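Local atomic coordinates of glycoside hydrolase family protein (Novosphingobium sp. PP1Y, PDB entry 6Q2F), a protein that probably hydrolyses terminal alpha-L-rhamnose units from glycosides, as an alpha-L-rhamnosidase of the glycoside hydrolases. Residues A[56-61]-A[674-679]; A[606-611]-A[642-647]. All blocks are in the same frame, centred on the assembly; numbering follows the deposited sequence.

Contact 1 of 2, residues A[56-61]-A[674-679]; sequences RVWWHW and RPVIHT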
loop_
_atom_site.group_PDB
_atom_site.type_symbol
_atom_site.label_atom_id
_atom_site.label_comp_id
_atom_site.label_asym_id
_atom_site.label_seq_id
_atom_site.Cartn_x
_atom_site.Cartn_y
_atom_site.Cartn_z
ATOM N N ARG A 56 -8.168 15.598 -2.852
ATOM C CA ARG A 56 -7.647 15.615 -4.205
ATOM C C ARG A 56 -8.294 14.487 -4.999
ATOM O O ARG A 56 -8.959 13.609 -4.444
ATOM C CB ARG A 56 -6.127 15.453 -4.181
ATOM C CG ARG A 56 -5.315 16.710 -3.877
ATOM C CD ARG A 56 -5.569 17.351 -2.512
ATOM N NE ARG A 56 -4.608 18.444 -2.329
ATOM C CZ ARG A 56 -4.809 19.546 -1.619
ATOM N NH1 ARG A 56 -5.969 19.726 -0.974
ATOM N NH2 ARG A 56 -3.834 20.456 -1.555
ATOM N N VAL A 57 -8.092 14.509 -6.318
ATOM C CA VAL A 57 -8.472 13.380 -7.162
ATOM C C VAL A 57 -7.308 13.011 -8.075
ATOM O O VAL A 57 -6.488 13.848 -8.454
ATOM C CB VAL A 57 -9.735 13.667 -8.011
ATOM C CG1 VAL A 57 -10.900 14.077 -7.102
ATOM C CG2 VAL A 57 -9.437 14.716 -9.058
ATOM N N TRP A 58 -7.234 11.739 -8.419
ATOM C CA TRP A 58 -6.425 11.331 -9.543
ATOM C C TRP A 58 -7.185 11.655 -10.827
ATOM O O TRP A 58 -8.421 11.596 -10.882
ATOM C CB TRP A 58 -6.088 9.839 -9.456
ATOM C CG TRP A 58 -4.924 9.586 -8.533
ATOM C CD1 TRP A 58 -4.310 10.504 -7.729
ATOM C CD2 TRP A 58 -4.208 8.357 -8.357
ATOM N NE1 TRP A 58 -3.270 9.917 -7.052
ATOM C CE2 TRP A 58 -3.181 8.606 -7.425
ATOM C CE3 TRP A 58 -4.320 7.080 -8.914
ATOM C CZ2 TRP A 58 -2.292 7.616 -7.011
ATOM C CZ3 TRP A 58 -3.433 6.095 -8.505
ATOM C CH2 TRP A 58 -2.427 6.371 -7.572
ATOM N N TRP A 59 -6.436 12.023 -11.865
ATOM C CA TRP A 59 -7.020 12.627 -13.072
ATOM C C TRP A 59 -6.311 12.042 -14.295
ATOM O O TRP A 59 -5.399 12.645 -14.865
ATOM C CB TRP A 59 -6.896 14.143 -12.993
ATOM C CG TRP A 59 -7.539 14.933 -14.080
ATOM C CD1 TRP A 59 -8.853 14.877 -14.502
ATOM C CD2 TRP A 59 -6.931 15.999 -14.806
ATOM N NE1 TRP A 59 -9.068 15.825 -15.482
ATOM C CE2 TRP A 59 -7.903 16.523 -15.684
ATOM C CE3 TRP A 59 -5.648 16.548 -14.816
ATOM C CZ2 TRP A 59 -7.628 17.568 -16.555
ATOM C CZ3 TRP A 59 -5.370 17.574 -15.696
ATOM C CH2 TRP A 59 -6.359 18.081 -16.548
ATOM N N HIS A 60 -6.735 10.849 -14.691
ATOM C CA HIS A 60 -6.064 10.116 -15.754
ATOM C C HIS A 60 -6.461 10.654 -17.121
ATOM O O HIS A 60 -7.643 10.832 -17.407
ATOM C CB HIS A 60 -6.402 8.629 -15.676
ATOM C CG HIS A 60 -5.806 7.930 -14.494
ATOM N ND1 HIS A 60 -6.405 7.926 -13.252
ATOM C CD2 HIS A 60 -4.678 7.190 -14.374
ATOM C CE1 HIS A 60 -5.661 7.225 -12.413
ATOM N NE2 HIS A 60 -4.608 6.769 -13.069
ATOM N N TRP A 61 -5.468 10.909 -17.964
ATOM C CA TRP A 61 -5.680 11.194 -19.377
ATOM C C TRP A 61 -5.625 9.867 -20.128
ATOM O O TRP A 61 -4.561 9.257 -20.231
ATOM C CB TRP A 61 -4.616 12.159 -19.898
ATOM C CG TRP A 61 -4.778 13.577 -19.447
ATOM C CD1 TRP A 61 -5.685 14.059 -18.564
ATOM C CD2 TRP A 61 -3.989 14.695 -19.872
ATOM N NE1 TRP A 61 -5.518 15.414 -18.402
ATOM C CE2 TRP A 61 -4.480 15.826 -19.204
ATOM C CE3 TRP A 61 -2.896 14.841 -20.744
ATOM C CZ2 TRP A 61 -3.942 17.103 -19.401
ATOM C CZ3 TRP A 61 -2.381 16.095 -20.945
ATOM C CH2 TRP A 61 -2.901 17.215 -20.269
ATOM N N ARG A 674 -6.002 13.170 4.050
ATOM C CA ARG A 674 -6.079 13.799 2.728
ATOM C C ARG A 674 -6.422 12.720 1.718
ATOM O O ARG A 674 -5.530 12.121 1.098
ATOM C CB ARG A 674 -4.773 14.498 2.337
ATOM C CG ARG A 674 -4.789 14.994 0.892
ATOM C CD ARG A 674 -3.720 16.007 0.614
ATOM N NE ARG A 674 -3.948 17.261 1.329
ATOM C CZ ARG A 674 -3.120 18.299 1.291
ATOM N NH1 ARG A 674 -2.003 18.237 0.571
ATOM N NH2 ARG A 674 -3.406 19.393 1.975
ATOM N N PRO A 675 -7.702 12.402 1.560
ATOM C CA PRO A 675 -8.070 11.416 0.545
ATOM C C PRO A 675 -7.708 11.935 -0.841
ATOM O O PRO A 675 -7.825 13.129 -1.135
ATOM C CB PRO A 675 -9.583 11.261 0.734
ATOM C CG PRO A 675 -9.804 11.633 2.227
ATOM C CD PRO A 675 -8.852 12.793 2.398
ATOM N N VAL A 676 -7.209 11.036 -1.678
ATOM C CA VAL A 676 -6.970 11.316 -3.083
ATOM C C VAL A 676 -7.828 10.306 -3.837
ATOM O O VAL A 676 -7.495 9.114 -3.895
ATOM C CB VAL A 676 -5.483 11.220 -3.463
ATOM C CG1 VAL A 676 -5.279 11.686 -4.923
ATOM C CG2 VAL A 676 -4.637 12.079 -2.494
ATOM N N ILE A 677 -8.964 10.747 -4.317
ATOM C CA ILE A 677 -9.894 9.840 -4.924
ATOM C C ILE A 677 -9.484 9.243 -6.231
ATOM O O ILE A 677 -9.176 9.922 -7.134
ATOM C CB ILE A 677 -11.285 10.467 -5.043
ATOM C CG1 ILE A 677 -11.760 10.924 -3.688
ATOM C CG2 ILE A 677 -12.264 9.490 -5.642
ATOM C CD1 ILE A 677 -12.691 12.089 -3.720
ATOM N N HIS A 678 -9.512 7.941 -6.273
ATOM C CA HIS A 678 -9.235 7.184 -7.446
ATOM C C HIS A 678 -10.567 6.830 -8.073
ATOM O O HIS A 678 -11.218 5.990 -7.534
ATOM C CB HIS A 678 -8.566 5.904 -7.025
ATOM C CG HIS A 678 -8.136 5.042 -8.153
ATOM N ND1 HIS A 678 -9.018 4.341 -8.927
ATOM C CD2 HIS A 678 -6.913 4.764 -8.634
ATOM C CE1 HIS A 678 -8.361 3.687 -9.852
ATOM N NE2 HIS A 678 -7.081 3.923 -9.693
ATOM N N THR A 679 -10.979 7.407 -9.196
ATOM C CA THR A 679 -10.343 8.469 -9.935
ATOM C C THR A 679 -11.366 9.366 -10.605
ATOM O O THR A 679 -12.526 9.129 -10.593
ATOM C CB THR A 679 -9.557 8.031 -11.180
ATOM O OG1 THR A 679 -9.903 6.730 -11.595
ATOM C CG2 THR A 679 -8.193 8.214 -11.035
#
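The guanidinium groups of Arg56 and Arg674 lie flat on each other, their planes 8° apart and Arg56 CZ 3.6 Å from Arg674 CZ. Arg56 reaches this position through a bend at chi2 (61°), Arg674 through one at chi3 (-67°). The backbones run parallel: Arg56 N donates to Pro675 O (3.0 Å), Arg56 O accepts Ile677 N (2.9 Å), and Trp58 N bonds to Ile677 O (3.0 Å). His60 points its ring edge at the face of His678, centroids 6.0 Å apart, and Trp58 completes the aromatic cluster. Val57 and Ile677 share the face turned to Met78 of helix 68-81. The peptide before Thr679 is cis; beyond it backbone pairing continues, Trp58 with Ser680 and His60 with His682. The like charges can probably face each other because much of their N-H edge is engaged: Arg56 NE forms a salt bridge with Glu127 and NH1 bonds to the carbonyls of Ser51 and Arg54, while Arg674 NH2 bonds to Ser52 O and NH1 to Tyr581 OH. Replacing Arg56 with an alanine would probably leave Glu127 without this ion pair and one face of Arg674 without its cover. Hydrogen bonding of the first strand, 56-62, to the eighth, 674-677, closes the (beta/alpha)8 barrel.

Contact 2 of 2, residues A[606-611]-A[642-647]; sequences MAALWT and AAESMT. With NA (sodium ion), chain B.
Glu644 and Ala608 sit side by side on neighbouring parallel strands, 606-610 and 642-647, linked through helix 620-636 as a beta-alpha-beta unit of the (beta/alpha)8 barrel. The buried half is closely packed. Ala607 N donates to Ala642 O, Glu644 N to Ala607 O (2.7 Å) and Leu609 N to Glu644 O, so both backbone polar atoms of Glu644 are taken. Met606, modelled as selenomethionine, runs fully extended along the face it shares with Ala642 and Glu644: its CG rests on Ala642 CB at 3.6 Å, and its CE reaches the backbone of Glu644. On the reverse face Ala607 and Leu609 meet Met626 of helix 620-636. Glu644 CG is anti to the backbone N (chi1 173°) and the chain beyond is straight, which carries the carboxylate away from the strand to the sodium ion; OE1 binds it at 2.6 Å, and Asp503, Ser504, Glu583 and Glu586 complete the site.

Toward the C-terminal end of strand 604-610 the packing changes. A beta bulge shifts the register by one after Leu609, whose O accepts Met646 N, and Trp610 then pairs with Thr647. This end is partly open to solvent at Trp610 and Thr611, though Thr611 N still bonds to Thr647 O. Thr647 lies over one face of the Trp610 indole, its CB 3.6 Å from the centroid of the five-membered ring and only 8° off the ring normal, a CH-pi contact; its CG2 lies over CE2. Arg619 makes a cation-pi contact with the same indole. At the edge of the ring and in its plane, Trp610 NE1 donates to a water at 2.9 Å, and that water donates in turn to Glu644 OE2 at 2.7 Å.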
loop_
_atom_site.group_PDB
_atom_site.type_symbol
_atom_site.label_atom_id
_atom_site.label_comp_id
_atom_site.label_asym_id
_atom_site.label_seq_id
_atom_site.Cartn_x
_atom_site.Cartn_y
_atom_site.Cartn_z
HETATM N N MSE A 606 1.722 8.420 1.764
HETATM C CA MSE A 606 0.532 8.057 1.053
HETATM C C MSE A 606 0.352 6.546 1.007
HETATM O O MSE A 606 1.313 5.782 0.900
HETATM C CB MSE A 606 0.577 8.626 -0.389
HETATM C CG MSE A 606 -0.744 8.487 -1.110
HETATM SE SE MSE A 606 -0.667 9.551 -2.718
HETATM C CE MSE A 606 -2.430 9.143 -3.480
ATOM N N ALA A 607 -0.904 6.131 1.108
ATOM C CA ALA A 607 -1.277 4.725 1.071
ATOM C C ALA A 607 -2.463 4.595 0.117
ATOM O O ALA A 607 -2.724 5.477 -0.707
ATOM C CB ALA A 607 -1.573 4.238 2.494
ATOM N N ALA A 608 -3.186 3.479 0.212
ATOM C CA ALA A 608 -4.309 3.197 -0.674
ATOM C C ALA A 608 -5.388 2.436 0.098
ATOM O O ALA A 608 -5.108 1.765 1.098
ATOM C CB ALA A 608 -3.881 2.373 -1.913
ATOM N N LEU A 609 -6.629 2.548 -0.374
ATOM C CA LEU A 609 -7.712 1.691 0.110
ATOM C C LEU A 609 -8.686 1.417 -1.020
ATOM O O LEU A 609 -9.179 2.354 -1.649
ATOM C CB LEU A 609 -8.480 2.294 1.297
ATOM C CG LEU A 609 -9.658 1.341 1.612
ATOM C CD1 LEU A 609 -9.191 0.048 2.343
ATOM C CD2 LEU A 609 -10.818 2.006 2.366
ATOM N N TRP A 610 -8.963 0.138 -1.257
ATOM C CA TRP A 610 -9.930 -0.285 -2.258
ATOM C C TRP A 610 -11.308 -0.467 -1.620
ATOM O O TRP A 610 -11.429 -0.760 -0.429
ATOM C CB TRP A 610 -9.499 -1.602 -2.908
ATOM C CG TRP A 610 -8.366 -1.481 -3.889
ATOM C CD1 TRP A 610 -7.283 -0.662 -3.794
ATOM C CD2 TRP A 610 -8.217 -2.206 -5.104
ATOM N NE1 TRP A 610 -6.473 -0.829 -4.878
ATOM C CE2 TRP A 610 -7.026 -1.774 -5.701
ATOM C CE3 TRP A 610 -8.981 -3.182 -5.752
ATOM C CZ2 TRP A 610 -6.568 -2.289 -6.911
ATOM C CZ3 TRP A 610 -8.530 -3.685 -6.957
ATOM C CH2 TRP A 610 -7.332 -3.235 -7.524
ATOM N N THR A 611 -12.353 -0.269 -2.421
ATOM C CA THR A 611 -13.681 -0.629 -1.964
ATOM C C THR A 611 -13.742 -2.132 -1.724
ATOM O O THR A 611 -12.979 -2.917 -2.297
ATOM C CB THR A 611 -14.732 -0.209 -2.982
ATOM O OG1 THR A 611 -14.603 -1.017 -4.152
ATOM C CG2 THR A 611 -14.534 1.275 -3.337
ATOM N N ALA A 642 -1.944 10.926 3.009
ATOM C CA ALA A 642 -2.790 10.783 1.839
ATOM C C ALA A 642 -3.111 9.316 1.605
ATOM O O ALA A 642 -2.394 8.413 2.047
ATOM C CB ALA A 642 -2.125 11.377 0.592
ATOM N N ALA A 643 -4.207 9.085 0.897
ATOM C CA ALA A 643 -4.495 7.745 0.424
ATOM C C ALA A 643 -5.173 7.795 -0.932
ATOM O O ALA A 643 -6.083 8.591 -1.166
ATOM C CB ALA A 643 -5.357 6.972 1.422
ATOM N N GLU A 644 -4.677 6.951 -1.822
ATOM C CA GLU A 644 -5.351 6.565 -3.050
ATOM C C GLU A 644 -6.659 5.869 -2.676
ATOM O O GLU A 644 -6.656 4.715 -2.241
ATOM C CB GLU A 644 -4.396 5.688 -3.869
ATOM C CG GLU A 644 -4.944 5.042 -5.088
ATOM C CD GLU A 644 -3.931 4.058 -5.651
ATOM O OE1 GLU A 644 -2.738 4.203 -5.305
ATOM O OE2 GLU A 644 -4.336 3.132 -6.375
ATOM N N SER A 645 -7.782 6.568 -2.824
ATOM C CA SER A 645 -9.008 6.248 -2.092
ATOM C C SER A 645 -10.072 5.663 -3.011
ATOM O O SER A 645 -10.481 6.301 -3.983
ATOM C CB SER A 645 -9.569 7.485 -1.375
ATOM O OG SER A 645 -8.651 8.037 -0.465
HETATM N N MSE A 646 -10.536 4.464 -2.666
HETATM C CA MSE A 646 -11.800 3.913 -3.146
HETATM C C MSE A 646 -11.712 3.373 -4.536
HETATM O O MSE A 646 -12.691 3.400 -5.308
HETATM C CB MSE A 646 -12.921 4.954 -3.059
HETATM C CG MSE A 646 -13.227 5.272 -1.630
HETATM SE SE MSE A 646 -14.693 6.512 -1.355
HETATM C CE MSE A 646 -13.757 7.962 -1.816
ATOM N N THR A 647 -10.537 2.852 -4.853
ATOM C CA THR A 647 -10.396 2.084 -6.074
ATOM C C THR A 647 -11.411 0.955 -6.065
ATOM O O THR A 647 -11.643 0.317 -5.031
ATOM C CB THR A 647 -8.982 1.528 -6.203
ATOM O OG1 THR A 647 -8.050 2.608 -6.148
ATOM C CG2 THR A 647 -8.855 0.792 -7.530
HETATM NA NA NA B . -0.786 2.568 -5.701
HETATM O O HOH W 1 -3.997 0.588 -5.487
#

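How the contacts relate
Both contacts are parallel strand pairs of one barrel, with strands 642-649 and 674-677 lying next to each other, so three successive strands plus the first of the chain are tied together. Contact 2 is nested within the long loop that contact 1 closes. The seam between them is backbone: Val676 N lies 2.7 Å from Ala643 O and Val676 O 2.8 Å from Ser645 N, probable hydrogen bonds. Both share backbone pairing, but buried contact 1 adds stacked arginines and an aromatic cluster, whereas contact 2 adds alanines, a metal ligand and a CH-pi contact at its partly open end. Trp58, its side chain about 5 Å from the sodium ion, packs on the ligand Glu644; His678 packs on Thr647.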